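Local structure of acetyltransferase (Agrobacterium tumefaciens, 2DXQ) at residues P127-H130 against A131-S135. The protein is a putative GNAT-family acetyltransferase that probably transfers an acetyl group from acetyl-coenzyme A to an acceptor substrate. Sequence-based numbering, arbitrary orientation.
Sequences PAVH and AFYES
The ring of Y133 meets V129 one helical turn back. F132 CD2 sits over one face of this ring, 3.8 Å from its plane and displaced from the centre. V129 CG1 touches Y133 CE2 at 3.5 Å, and the two side chains run alongside each other. CG1 reaches the ring because it is anti to the backbone N of V129 (chi1 173°). V129 O approaches the Y133 ring obliquely, 3.2 Å from CD2. The same oxygen faces the F132 ring at its edge. All these residues belong to helix 127-135 of the GNAT fold, which follows strand 117-122, the outermost strand of the sheet within this chain. V129 and Y133 pack on T122 of that strand, and the F132 side chain touches R100 and V103 of helix 98-112. Backbone hydrogen bonds from N-H of residue i+4 to the carbonyl oxygen of residue i join the turns. A131 N donates to P127 O (2.9 Å), F132 N to A128 O, Y133 N to V129 O and E134 N to H130 O. The aliphatic part of E134 lies against H130 O, with CG 3.5 Å away. H130 NE2 is hydrogen-bonded to R124 O, and its side chain packs on T143 of the second subunit.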
loop_
_atom_site.group_PDB
_atom_site.type_symbol
_atom_site.label_atom_id
_atom_site.label_comp_id
_atom_site.label_asym_id
_atom_site.label_seq_id
_atom_site.Cartn_x
_atom_site.Cartn_y
_atom_site.Cartn_z
ATOM N N PRO A 127 -6.251 5.470 -20.954
ATOM C CA PRO A 127 -6.662 4.087 -21.098
ATOM C C PRO A 127 -5.506 3.152 -21.442
ATOM O O PRO A 127 -5.581 1.955 -21.170
ATOM C CB PRO A 127 -7.634 4.142 -22.291
ATOM C CG PRO A 127 -8.196 5.504 -22.232
ATOM C CD PRO A 127 -7.019 6.361 -21.851
ATOM N N ALA A 128 -4.456 3.679 -22.060
ATOM C CA ALA A 128 -3.342 2.816 -22.455
ATOM C C ALA A 128 -2.647 2.318 -21.190
ATOM O O ALA A 128 -2.155 1.191 -21.140
ATOM C CB ALA A 128 -2.361 3.547 -23.370
ATOM N N VAL A 129 -2.609 3.172 -20.171
ATOM C CA VAL A 129 -2.024 2.772 -18.872
ATOM C C VAL A 129 -2.846 1.658 -18.215
ATOM O O VAL A 129 -2.302 0.696 -17.660
ATOM C CB VAL A 129 -1.881 3.988 -17.939
ATOM C CG1 VAL A 129 -1.438 3.557 -16.533
ATOM C CG2 VAL A 129 -0.882 4.988 -18.523
ATOM N N HIS A 130 -4.170 1.793 -18.259
ATOM C CA HIS A 130 -5.039 0.767 -17.712
ATOM C C HIS A 130 -4.858 -0.553 -18.445
ATOM O O HIS A 130 -4.778 -1.599 -17.810
ATOM C CB HIS A 130 -6.498 1.219 -17.797
ATOM C CG HIS A 130 -6.795 2.447 -16.995
ATOM N ND1 HIS A 130 -8.080 2.868 -16.733
ATOM C CD2 HIS A 130 -5.974 3.333 -16.383
ATOM C CE1 HIS A 130 -8.037 3.968 -15.999
ATOM N NE2 HIS A 130 -6.770 4.263 -15.761
ATOM N N ALA A 131 -4.809 -0.503 -19.783
ATOM C CA ALA A 131 -4.603 -1.711 -20.592
ATOM C C ALA A 131 -3.259 -2.354 -20.242
ATOM O O ALA A 131 -3.130 -3.585 -20.212
ATOM C CB ALA A 131 -4.626 -1.370 -22.078
ATOM N N PHE A 132 -2.262 -1.507 -20.000
ATOM C CA PHE A 132 -0.938 -1.987 -19.636
ATOM C C PHE A 132 -1.032 -2.808 -18.367
ATOM O O PHE A 132 -0.473 -3.896 -18.305
ATOM C CB PHE A 132 0.066 -0.838 -19.454
ATOM C CG PHE A 132 1.300 -1.241 -18.690
ATOM C CD1 PHE A 132 2.282 -2.033 -19.295
ATOM C CD2 PHE A 132 1.465 -0.863 -17.356
ATOM C CE1 PHE A 132 3.417 -2.446 -18.580
ATOM C CE2 PHE A 132 2.594 -1.267 -16.624
ATOM C CZ PHE A 132 3.577 -2.056 -17.232
ATOM N N TYR A 133 -1.731 -2.291 -17.352
ATOM C CA TYR A 133 -1.845 -3.052 -16.110
ATOM C C TYR A 133 -2.593 -4.366 -16.296
ATOM O O TYR A 133 -2.235 -5.376 -15.686
ATOM C CB TYR A 133 -2.436 -2.208 -14.977
ATOM C CG TYR A 133 -1.444 -1.170 -14.475
ATOM C CD1 TYR A 133 -0.183 -1.560 -13.996
ATOM C CD2 TYR A 133 -1.745 0.189 -14.516
ATOM C CE1 TYR A 133 0.749 -0.611 -13.561
ATOM C CE2 TYR A 133 -0.820 1.155 -14.056
ATOM C CZ TYR A 133 0.418 0.736 -13.587
ATOM O OH TYR A 133 1.345 1.669 -13.147
ATOM N N GLU A 134 -3.624 -4.364 -17.142
ATOM C CA GLU A 134 -4.336 -5.607 -17.441
ATOM C C GLU A 134 -3.398 -6.625 -18.099
ATOM O O GLU A 134 -3.456 -7.808 -17.797
ATOM C CB GLU A 134 -5.569 -5.337 -18.301
ATOM C CG GLU A 134 -6.656 -4.569 -17.506
ATOM C CD GLU A 134 -7.814 -4.093 -18.348
ATOM O OE1 GLU A 134 -7.675 -4.036 -19.590
ATOM O OE2 GLU A 134 -8.864 -3.750 -17.753
ATOM N N SER A 135 -2.505 -6.142 -18.952
ATOM C CA SER A 135 -1.536 -7.008 -19.632
ATOM C C SER A 135 -0.510 -7.607 -18.665
ATOM O O SER A 135 0.151 -8.596 -19.000
ATOM C CB SER A 135 -0.836 -6.257 -20.770
ATOM O OG SER A 135 0.179 -5.377 -20.322
#